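Local structure of amidohydrolase (Mycoplasma synoviae, 3OVG) at residues A8-L12 with G13-V17; E255-K258 with Y259-K263; Y297-D300 with R301-L305; V309-K313 with E314-D318. The protein hydrolyses 1,4-lactones, notably the 5-phosphates of D-xylono- and L-arabino-1,4-lactone, with two zinc ions bound per subunit. One frame throughout, in Å; residues are numbered along the deposited sequence.

Contact 1 (A8-L12 with G13-V17); sequences ARTVL and GDIPV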
loop_
_atom_site.group_PDB
_atom_site.type_symbol
_atom_site.label_atom_id
_atom_site.label_comp_id
_atom_site.label_asym_id
_atom_site.label_seq_id
_atom_site.Cartn_x
_atom_site.Cartn_y
_atom_site.Cartn_z
ATOM N N ALA A 8 -15.688 42.748 -12.214
ATOM C CA ALA A 8 -15.017 41.487 -11.914
ATOM C C ALA A 8 -13.924 41.326 -12.962
ATOM O O ALA A 8 -14.026 41.845 -14.073
ATOM C CB ALA A 8 -15.991 40.329 -11.976
ATOM N N ARG A 9 -12.887 40.588 -12.626
ATOM C CA ARG A 9 -11.757 40.485 -13.543
ATOM C C ARG A 9 -11.727 39.091 -14.177
ATOM O O ARG A 9 -11.339 38.134 -13.514
ATOM C CB ARG A 9 -10.450 40.762 -12.786
ATOM C CG ARG A 9 -9.190 40.526 -13.609
ATOM C CD ARG A 9 -8.065 41.424 -13.119
ATOM N NE ARG A 9 -8.413 42.838 -13.235
ATOM C CZ ARG A 9 -7.808 43.828 -12.569
ATOM N NH1 ARG A 9 -6.821 43.583 -11.714
ATOM N NH2 ARG A 9 -8.214 45.074 -12.736
ATOM N N THR A 10 -12.160 38.965 -15.437
ATOM C CA THR A 10 -12.153 37.678 -16.119
ATOM C C THR A 10 -10.890 37.544 -16.931
ATOM O O THR A 10 -10.128 38.516 -17.083
ATOM C CB THR A 10 -13.369 37.451 -17.084
ATOM O OG1 THR A 10 -13.182 38.181 -18.302
ATOM C CG2 THR A 10 -14.659 37.854 -16.439
ATOM N N VAL A 11 -10.663 36.335 -17.440
ATOM C CA VAL A 11 -9.474 36.056 -18.241
ATOM C C VAL A 11 -9.511 36.858 -19.522
ATOM O O VAL A 11 -8.492 37.186 -20.073
ATOM C CB VAL A 11 -9.293 34.528 -18.518
ATOM C CG1 VAL A 11 -9.138 33.792 -17.174
ATOM C CG2 VAL A 11 -10.479 33.968 -19.352
ATOM N N LEU A 12 -10.694 37.246 -19.961
ATOM C CA LEU A 12 -10.763 38.036 -21.184
ATOM C C LEU A 12 -10.889 39.518 -20.887
ATOM O O LEU A 12 -11.082 40.299 -21.804
ATOM C CB LEU A 12 -11.933 37.592 -22.048
ATOM C CG LEU A 12 -11.708 36.506 -23.113
ATOM C CD1 LEU A 12 -10.385 35.755 -22.995
ATOM C CD2 LEU A 12 -12.899 35.560 -23.148
ATOM N N GLY A 13 -10.780 39.915 -19.616
ATOM C CA GLY A 13 -10.923 41.329 -19.278
ATOM C C GLY A 13 -11.944 41.659 -18.189
ATOM O O GLY A 13 -12.771 40.816 -17.797
ATOM N N ASP A 14 -11.869 42.885 -17.678
ATOM C CA ASP A 14 -12.745 43.301 -16.613
ATOM C C ASP A 14 -14.110 43.474 -17.214
ATOM O O ASP A 14 -14.232 43.984 -18.325
ATOM C CB ASP A 14 -12.244 44.614 -16.017
ATOM C CG ASP A 14 -10.934 44.436 -15.252
ATOM O OD1 ASP A 14 -10.456 43.279 -15.142
ATOM O OD2 ASP A 14 -10.372 45.438 -14.765
ATOM N N ILE A 15 -15.144 43.015 -16.515
ATOM C CA ILE A 15 -16.508 43.250 -16.954
ATOM C C ILE A 15 -17.326 43.885 -15.843
ATOM O O ILE A 15 -17.027 43.702 -14.674
ATOM C CB ILE A 15 -17.237 41.938 -17.330
ATOM C CG1 ILE A 15 -17.389 41.049 -16.099
ATOM C CG2 ILE A 15 -16.488 41.211 -18.432
ATOM C CD1 ILE A 15 -18.101 39.750 -16.399
ATOM N N PRO A 16 -18.392 44.610 -16.203
ATOM C CA PRO A 16 -19.273 45.108 -15.132
ATOM C C PRO A 16 -19.852 43.922 -14.373
ATOM O O PRO A 16 -20.176 42.903 -14.980
ATOM C CB PRO A 16 -20.403 45.834 -15.882
ATOM C CG PRO A 16 -19.893 46.059 -17.284
ATOM C CD PRO A 16 -18.848 44.971 -17.557
ATOM N N VAL A 17 -20.018 44.049 -13.066
ATOM C CA VAL A 17 -20.520 42.908 -12.311
ATOM C C VAL A 17 -21.916 42.440 -12.769
ATOM O O VAL A 17 -22.280 41.292 -12.567
ATOM C CB VAL A 17 -20.493 43.163 -10.790
ATOM C CG1 VAL A 17 -19.051 43.248 -10.294
ATOM C CG2 VAL A 17 -21.315 44.419 -10.437
#
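Arg9 and Asp14 form a salt bridge on one face of a two-stranded antiparallel sheet. The guanidinium grips the carboxylate side-on with two nitrogens. Arg9 NE reaches Asp14 OD1 at 2.8 Å and Arg9 NH2 reaches Asp14 OD2 at 3.0 Å. Each oxygen uses its syn lone pair. Both bonds are nearly straight and the two planes are only 11° apart. The pair is thereby held flat. Arg9 CG stands anti to the backbone N, and a bend at chi3 (-60°) lays the guanidinium alongside the aspartate.

Backbone bonds join Ala8 with Ile15 and Thr10 with Gly13. Gly13 O takes a second donor, Thr10 OG1, at 2.7 Å on a lone pair in the carbonyl plane. Thr10 OG1 in turn accepts from Leu12 N at 3.1 Å, which makes an ST turn.

Apolar contact lies on the face of Ala8, Thr10 and Ile15. Thr10 CG2 meets Ile15 CD1 at 3.9 Å, the two side chains crossing at about a right angle.

Thr10 to Gly13 is a type I turn, and Gly13 has positive phi (127°). At the turn, Val11 packs on Val95 and on Leu82 of helix 78-88. Together they make a tight beta hairpin, strands 7-10 and 13-16, packed against strand 94-97.

Contact 2 (E255-K258 with Y259-K263); sequences ENIK and YLVDK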
loop_
_atom_site.group_PDB
_atom_site.type_symbol
_atom_site.label_atom_id
_atom_site.label_comp_id
_atom_site.label_asym_id
_atom_site.label_seq_id
_atom_site.Cartn_x
_atom_site.Cartn_y
_atom_site.Cartn_z
ATOM N N GLU A 255 -31.341 21.018 3.220
ATOM C CA GLU A 255 -31.947 21.432 4.477
ATOM C C GLU A 255 -31.035 22.378 5.277
ATOM O O GLU A 255 -31.509 23.275 5.963
ATOM C CB GLU A 255 -32.416 20.219 5.297
ATOM C CG GLU A 255 -33.444 19.353 4.535
ATOM C CD GLU A 255 -33.938 18.168 5.348
ATOM O OE1 GLU A 255 -33.292 17.861 6.361
ATOM O OE2 GLU A 255 -34.979 17.549 4.989
ATOM N N ASN A 256 -29.723 22.215 5.181
ATOM C CA ASN A 256 -28.874 23.160 5.907
ATOM C C ASN A 256 -28.935 24.588 5.313
ATOM O O ASN A 256 -28.974 25.620 6.041
ATOM C CB ASN A 256 -27.453 22.593 6.075
ATOM C CG ASN A 256 -27.373 21.579 7.214
ATOM O OD1 ASN A 256 -28.212 21.591 8.108
ATOM N ND2 ASN A 256 -26.355 20.717 7.195
ATOM N N ILE A 257 -29.028 24.651 3.994
ATOM C CA ILE A 257 -29.163 25.925 3.302
ATOM C C ILE A 257 -30.510 26.587 3.670
ATOM O O ILE A 257 -30.574 27.796 3.933
ATOM C CB ILE A 257 -28.983 25.728 1.782
ATOM C CG1 ILE A 257 -27.492 25.655 1.430
ATOM C CG2 ILE A 257 -29.603 26.860 0.966
ATOM C CD1 ILE A 257 -27.308 25.363 -0.013
ATOM N N LYS A 258 -31.565 25.779 3.717
ATOM C CA LYS A 258 -32.892 26.238 4.138
ATOM C C LYS A 258 -32.827 26.874 5.550
ATOM O O LYS A 258 -33.389 27.954 5.791
ATOM C CB LYS A 258 -33.887 25.044 4.064
ATOM C CG LYS A 258 -35.239 25.131 4.890
ATOM C CD LYS A 258 -36.080 26.299 4.528
ATOM C CE LYS A 258 -37.627 26.038 4.721
ATOM N NZ LYS A 258 -38.145 26.254 6.120
ATOM N N TYR A 259 -32.144 26.209 6.476
ATOM C CA TYR A 259 -31.974 26.745 7.824
ATOM C C TYR A 259 -31.331 28.142 7.752
ATOM O O TYR A 259 -31.836 29.109 8.340
ATOM C CB TYR A 259 -31.164 25.777 8.707
ATOM C CG TYR A 259 -30.777 26.334 10.069
ATOM C CD1 TYR A 259 -31.664 26.264 11.160
ATOM C CD2 TYR A 259 -29.544 26.946 10.269
ATOM C CE1 TYR A 259 -31.317 26.787 12.417
ATOM C CE2 TYR A 259 -29.190 27.486 11.542
ATOM C CZ TYR A 259 -30.083 27.398 12.594
ATOM O OH TYR A 259 -29.754 27.919 13.834
ATOM N N LEU A 260 -30.238 28.253 7.000
ATOM C CA LEU A 260 -29.519 29.514 6.910
ATOM C C LEU A 260 -30.396 30.618 6.302
ATOM O O LEU A 260 -30.338 31.778 6.737
ATOM C CB LEU A 260 -28.252 29.356 6.073
ATOM C CG LEU A 260 -27.199 28.462 6.693
ATOM C CD1 LEU A 260 -25.972 28.354 5.747
ATOM C CD2 LEU A 260 -26.800 29.035 8.061
ATOM N N VAL A 261 -31.184 30.265 5.289
ATOM C CA VAL A 261 -32.081 31.241 4.671
ATOM C C VAL A 261 -33.149 31.678 5.680
ATOM O O VAL A 261 -33.418 32.866 5.827
ATOM C CB VAL A 261 -32.709 30.715 3.318
ATOM C CG1 VAL A 261 -33.758 31.673 2.778
ATOM C CG2 VAL A 261 -31.618 30.521 2.263
ATOM N N ASP A 262 -33.739 30.724 6.388
ATOM C CA ASP A 262 -34.737 31.068 7.412
ATOM C C ASP A 262 -34.148 31.999 8.511
ATOM O O ASP A 262 -34.847 32.853 9.060
ATOM C CB ASP A 262 -35.309 29.795 8.035
ATOM C CG ASP A 262 -36.252 29.033 7.073
ATOM O OD1 ASP A 262 -36.470 29.509 5.935
ATOM O OD2 ASP A 262 -36.785 27.962 7.467
ATOM N N LYS A 263 -32.863 31.829 8.817
ATOM C CA LYS A 263 -32.192 32.679 9.798
ATOM C C LYS A 263 -31.793 34.020 9.212
ATOM O O LYS A 263 -31.222 34.862 9.915
ATOM C CB LYS A 263 -30.969 31.974 10.390
ATOM C CG LYS A 263 -31.295 30.672 11.079
ATOM C CD LYS A 263 -32.342 30.825 12.228
ATOM C CE LYS A 263 -31.681 31.063 13.589
ATOM N NZ LYS A 263 -32.486 30.446 14.727
#
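Lys258 and Asp262 form a salt bridge one helical turn apart. Lys258 NZ donates to Asp262 OD2 at 2.6 Å, and the oxygen uses its syn lone pair. The aliphatic chain of the lysine shares in the contact, with Lys258 CD 3.4 Å from Asp262 OD2. Bends at chi2 (59°) and chi4 (84°) turn the lysine so that NZ reaches Asp262 OD2. This pair lies in the last turn of helix 250-262.

The backbone fixes the spacing. Asp262 N donates to Lys258 O at 2.9 Å and Val261 N to Ile257 O at 2.9 Å. Beside them Ile257 CG2 approaches Val261 CG2 at 4.4 Å, a loose apolar pair.

Further out, Tyr259 CB lies 3.5 Å from Asn256 O. Tyr259 OH is hydrogen-bonded to Glu227, which ties this helix to helix 223-233. Ile257 and Leu260 pack on Phe239 of strand 236-239. Glu255 OE2 bonds to Tyr224 OH of the second subunit.

The i to i+4 bonding is that of an alpha helix. Helix 250-262 belongs to the beta-alpha-beta unit between strands 236-239 and 269-271 in the TIM-barrel fold of the phosphotriesterase family.

Contact 3 (Y297-D300 with R301-L305); sequences YLFD and RFLPL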
loop_
_atom_site.group_PDB
_atom_site.type_symbol
_atom_site.label_atom_id
_atom_site.label_comp_id
_atom_site.label_asym_id
_atom_site.label_seq_id
_atom_site.Cartn_x
_atom_site.Cartn_y
_atom_site.Cartn_z
ATOM N N TYR A 297 -26.512 19.166 -13.668
ATOM C CA TYR A 297 -27.128 18.620 -12.448
ATOM C C TYR A 297 -27.554 19.720 -11.469
ATOM O O TYR A 297 -28.576 19.575 -10.764
ATOM C CB TYR A 297 -26.155 17.682 -11.740
ATOM C CG TYR A 297 -26.723 16.894 -10.547
ATOM C CD1 TYR A 297 -26.524 17.342 -9.254
ATOM C CD2 TYR A 297 -27.401 15.675 -10.723
ATOM C CE1 TYR A 297 -27.002 16.627 -8.157
ATOM C CE2 TYR A 297 -27.889 14.952 -9.632
ATOM C CZ TYR A 297 -27.690 15.452 -8.346
ATOM O OH TYR A 297 -28.126 14.789 -7.228
ATOM N N LEU A 298 -26.774 20.810 -11.417
ATOM C CA LEU A 298 -27.100 21.922 -10.533
ATOM C C LEU A 298 -28.549 22.367 -10.779
ATOM O O LEU A 298 -29.337 22.490 -9.847
ATOM C CB LEU A 298 -26.130 23.099 -10.727
ATOM C CG LEU A 298 -26.524 24.341 -9.913
ATOM C CD1 LEU A 298 -26.459 24.011 -8.433
ATOM C CD2 LEU A 298 -25.665 25.554 -10.220
ATOM N N PHE A 299 -28.883 22.555 -12.054
ATOM C CA PHE A 299 -30.159 23.101 -12.491
ATOM C C PHE A 299 -31.235 22.021 -12.583
ATOM O O PHE A 299 -32.372 22.242 -12.180
ATOM C CB PHE A 299 -29.976 23.765 -13.854
ATOM C CG PHE A 299 -28.979 24.888 -13.845
ATOM C CD1 PHE A 299 -29.363 26.167 -13.473
ATOM C CD2 PHE A 299 -27.652 24.664 -14.163
ATOM C CE1 PHE A 299 -28.461 27.190 -13.478
ATOM C CE2 PHE A 299 -26.745 25.704 -14.149
ATOM C CZ PHE A 299 -27.148 26.955 -13.801
ATOM N N ASP A 300 -30.862 20.857 -13.103
ATOM C CA ASP A 300 -31.824 19.784 -13.337
ATOM C C ASP A 300 -32.316 19.098 -12.064
ATOM O O ASP A 300 -33.412 18.559 -12.036
ATOM C CB ASP A 300 -31.195 18.713 -14.217
ATOM C CG ASP A 300 -30.911 19.196 -15.618
ATOM O OD1 ASP A 300 -31.414 20.280 -16.007
ATOM O OD2 ASP A 300 -30.169 18.474 -16.328
ATOM N N ARG A 301 -31.501 19.119 -11.009
ATOM C CA ARG A 301 -31.746 18.273 -9.822
ATOM C C ARG A 301 -31.564 19.054 -8.524
ATOM O O ARG A 301 -32.429 19.051 -7.653
ATOM C CB ARG A 301 -30.790 17.052 -9.814
ATOM C CG ARG A 301 -31.052 16.031 -10.946
ATOM C CD ARG A 301 -32.176 15.073 -10.554
ATOM N NE ARG A 301 -31.706 14.073 -9.589
ATOM C CZ ARG A 301 -31.111 12.938 -9.958
ATOM N NH1 ARG A 301 -30.951 12.653 -11.255
ATOM N NH2 ARG A 301 -30.696 12.077 -9.051
ATOM N N PHE A 302 -30.445 19.750 -8.380
ATOM C CA PHE A 302 -30.207 20.324 -7.067
ATOM C C PHE A 302 -31.067 21.559 -6.759
ATOM O O PHE A 302 -31.590 21.658 -5.677
ATOM C CB PHE A 302 -28.733 20.577 -6.766
ATOM C CG PHE A 302 -28.490 20.915 -5.323
ATOM C CD1 PHE A 302 -28.548 19.923 -4.363
ATOM C CD2 PHE A 302 -28.225 22.225 -4.933
ATOM C CE1 PHE A 302 -28.329 20.227 -3.029
ATOM C CE2 PHE A 302 -28.023 22.542 -3.606
ATOM C CZ PHE A 302 -28.068 21.541 -2.649
ATOM N N LEU A 303 -31.237 22.481 -7.694
ATOM C CA LEU A 303 -32.070 23.648 -7.400
ATOM C C LEU A 303 -33.552 23.246 -7.253
ATOM O O LEU A 303 -34.237 23.755 -6.371
ATOM C CB LEU A 303 -31.864 24.769 -8.419
ATOM C CG LEU A 303 -30.463 25.400 -8.469
ATOM C CD1 LEU A 303 -30.280 26.220 -9.736
ATOM C CD2 LEU A 303 -30.158 26.243 -7.231
ATOM N N PRO A 304 -34.049 22.319 -8.103
ATOM C CA PRO A 304 -35.408 21.843 -7.782
ATOM C C PRO A 304 -35.484 21.277 -6.370
ATOM O O PRO A 304 -36.512 21.457 -5.716
ATOM C CB PRO A 304 -35.676 20.758 -8.831
ATOM C CG PRO A 304 -34.812 21.176 -10.005
ATOM C CD PRO A 304 -33.572 21.806 -9.399
ATOM N N LEU A 305 -34.420 20.630 -5.887
ATOM C CA LEU A 305 -34.446 20.128 -4.513
ATOM C C LEU A 305 -34.487 21.262 -3.482
ATOM O O LEU A 305 -35.200 21.182 -2.474
ATOM C CB LEU A 305 -33.274 19.181 -4.232
ATOM C CG LEU A 305 -33.118 18.667 -2.789
ATOM C CD1 LEU A 305 -34.308 17.787 -2.370
ATOM C CD2 LEU A 305 -31.770 17.858 -2.617
HETATM O O HOH W 1 -30.321 13.114 -5.964
#
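Arg301 lies against the ring of Tyr297, one turn earlier in helix 296-309. This helix has a wider pi-type turn at 298-300, in a protein of the TIM-barrel phosphotriesterase family. Arg301 CB sits over the tyrosine face, 3.7 Å from the ring centroid and 16° off its normal, a CH-pi contact. Arg301 CG follows at 3.6 Å from Tyr297 CE2. The chain then bends at chi2 (-83°) and chi3. Arg301 CD passes near Asp300 O, and Arg301 NE comes close to Tyr297 CE2. The guanidinium plane stands 57° from the ring plane, so the two do not stack flat. Tyr297 CE2 lies over the centre of one guanidinium face, 3.8 Å from Arg301 CZ. Arg301 NH1 makes a salt bridge with Glu197 of the second subunit. Tyr297 OH, for its part, is hydrogen-bonded to Asp250.

The pi-type turn shows in the backbone. Tyr297 O accepts from both Phe302 N and Arg301 N, and Leu298 O accepts from Leu303 N at 2.9 Å. At the kink Pro304 has no N-H to give, and Phe299 O meets Pro304 CD at 3.1 Å. Elsewhere on the helix, Phe299 CD1 touches Leu303 CD1 at 3.8 Å, the two side chains pointing the same way. One water links Tyr297 OH and Arg301 NH2, donating to Tyr297 OH at 3.0 Å and accepting from Arg301 NH2 at 3.3 Å.

Contact 4 (V309-K313 with E314-D318); sequences VGVSK and EAIFD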
loop_
_atom_site.group_PDB
_atom_site.type_symbol
_atom_site.label_atom_id
_atom_site.label_comp_id
_atom_site.label_asym_id
_atom_site.label_seq_id
_atom_site.Cartn_x
_atom_site.Cartn_y
_atom_site.Cartn_z
ATOM N N VAL A 309 -37.460 21.751 -0.574
ATOM C CA VAL A 309 -37.369 21.809 0.876
ATOM C C VAL A 309 -37.793 23.188 1.389
ATOM O O VAL A 309 -37.843 23.402 2.588
ATOM C CB VAL A 309 -35.957 21.470 1.380
ATOM C CG1 VAL A 309 -35.518 20.090 0.858
ATOM C CG2 VAL A 309 -34.980 22.550 0.954
ATOM N N GLY A 310 -38.072 24.130 0.484
ATOM C CA GLY A 310 -38.611 25.418 0.917
ATOM C C GLY A 310 -37.756 26.666 0.738
ATOM O O GLY A 310 -38.059 27.704 1.320
ATOM N N VAL A 311 -36.701 26.587 -0.071
ATOM C CA VAL A 311 -35.905 27.772 -0.357
ATOM C C VAL A 311 -36.625 28.535 -1.464
ATOM O O VAL A 311 -37.058 27.954 -2.469
ATOM C CB VAL A 311 -34.467 27.423 -0.771
ATOM C CG1 VAL A 311 -33.672 28.686 -1.046
ATOM C CG2 VAL A 311 -33.790 26.612 0.335
ATOM N N SER A 312 -36.784 29.835 -1.252
ATOM C CA SER A 312 -37.546 30.693 -2.138
ATOM C C SER A 312 -36.777 30.973 -3.427
ATOM O O SER A 312 -35.543 30.853 -3.478
ATOM C CB SER A 312 -37.803 32.009 -1.418
ATOM O OG SER A 312 -36.659 32.854 -1.493
ATOM N N LYS A 313 -37.489 31.382 -4.467
ATOM C CA LYS A 313 -36.816 31.759 -5.693
ATOM C C LYS A 313 -35.908 32.979 -5.522
ATOM O O LYS A 313 -34.860 33.082 -6.165
ATOM C CB LYS A 313 -37.824 32.017 -6.802
ATOM C CG LYS A 313 -38.476 30.756 -7.310
ATOM C CD LYS A 313 -39.256 31.029 -8.575
ATOM C CE LYS A 313 -40.428 31.959 -8.295
ATOM N NZ LYS A 313 -40.664 32.881 -9.453
ATOM N N GLU A 314 -36.318 33.907 -4.664
ATOM C CA GLU A 314 -35.506 35.071 -4.362
ATOM C C GLU A 314 -34.178 34.691 -3.738
ATOM O O GLU A 314 -33.153 35.194 -4.148
ATOM C CB GLU A 314 -36.239 36.038 -3.408
ATOM C CG GLU A 314 -37.562 36.585 -3.955
ATOM C CD GLU A 314 -38.778 35.771 -3.480
ATOM O OE1 GLU A 314 -38.905 34.564 -3.861
ATOM O OE2 GLU A 314 -39.607 36.362 -2.746
ATOM N N ALA A 315 -34.202 33.842 -2.716
ATOM C CA ALA A 315 -32.959 33.413 -2.065
ATOM C C ALA A 315 -32.056 32.692 -3.063
ATOM O O ALA A 315 -30.831 32.910 -3.085
ATOM C CB ALA A 315 -33.258 32.518 -0.892
ATOM N N ILE A 316 -32.667 31.852 -3.900
ATOM C CA ILE A 316 -31.923 31.190 -4.955
ATOM C C ILE A 316 -31.263 32.219 -5.871
ATOM O O ILE A 316 -30.088 32.056 -6.243
ATOM C CB ILE A 316 -32.796 30.176 -5.750
ATOM C CG1 ILE A 316 -33.169 28.992 -4.846
ATOM C CG2 ILE A 316 -32.040 29.680 -6.977
ATOM C CD1 ILE A 316 -33.956 27.892 -5.562
ATOM N N PHE A 317 -32.005 33.294 -6.200
ATOM C CA PHE A 317 -31.467 34.393 -7.011
ATOM C C PHE A 317 -30.246 35.069 -6.360
ATOM O O PHE A 317 -29.256 35.358 -7.044
ATOM C CB PHE A 317 -32.531 35.470 -7.345
ATOM C CG PHE A 317 -32.098 36.419 -8.447
ATOM C CD1 PHE A 317 -32.179 36.040 -9.775
ATOM C CD2 PHE A 317 -31.570 37.657 -8.148
ATOM C CE1 PHE A 317 -31.771 36.903 -10.799
ATOM C CE2 PHE A 317 -31.138 38.527 -9.160
ATOM C CZ PHE A 317 -31.253 38.144 -10.492
ATOM N N ASP A 318 -30.352 35.365 -5.068
ATOM C CA ASP A 318 -29.228 35.901 -4.326
ATOM C C ASP A 318 -28.059 34.932 -4.388
ATOM O O ASP A 318 -26.931 35.344 -4.668
ATOM C CB ASP A 318 -29.581 36.142 -2.864
ATOM C CG ASP A 318 -30.467 37.364 -2.671
ATOM O OD1 ASP A 318 -30.507 38.243 -3.555
ATOM O OD2 ASP A 318 -31.089 37.441 -1.612
#
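Val311 packs on the first turn of helix 313-327, and this is the tight part of the contact. Its CG1 branch does the touching. Val311 CG1 lies 3.8 Å from Ile316 CG1 and 3.9 Å from Ala315 CB. The valine is placed with CG1 anti to the backbone N (chi1 -179°), which carries that methyl to the helix. Ile316 CG1 also comes within 3.3 Å of Ser312 O. These three apolar residues are buried. Neighbouring helices close in on them: Val311 packs on Leu306 and Lys258, Ala315 on Val261, and Ile316 on Leu303.

Ser312 stands at the border between this apolar patch and the outer side. It is the N-cap residue. Its OG accepts from Ala315 N at 2.9 Å in a nearly straight bond, 172° at the hydrogen. The hydroxyl thus satisfies an N-H of the first turn, which has no carbonyl of an earlier turn to meet. Two residues earlier, Gly310 has positive phi (113°) and ends helix 296-309 in a Schellman motif. The chain therefore passes from one helix end to the next cap in a short link. Regular bonding follows, with Ile316 N donating to Ser312 O at 3.1 Å and Phe317 N to Lys313 O at 2.9 Å.

The outer side is looser. Lys313 and Glu314 are exposed neighbours of opposite charge, but Lys313 NZ stays 6.1 Å from Glu314 OE1. The glutamate chain bends at chi2 and brings Glu314 OE1 to 3.7 Å from Ser312 OG, beside the N-terminal end of the helix.

Contacts 2, 3 and 4 lie together on one side of the chain. Contact 4 touches both others. Val261 CG1 of contact 2 meets Ala315 CB of contact 4 at 3.8 Å. Leu303 CD2 of contact 3 meets Ile316 CG2 of contact 4 at 3.9 Å. Contacts 2 and 3 do not touch; their nearest atoms are about 5 Å apart. The hairpin of contact 1 is separate, its centre about 27 Å from those of contacts 3 and 4. None of the contacts forms the active site. The Tyr297 side chain is about 9 Å from that of substrate-binding Tyr280, that of Leu298 about 11 Å from zinc-binding Asp274's, and that of Asn256 about 12 Å from substrate-binding Tyr247's.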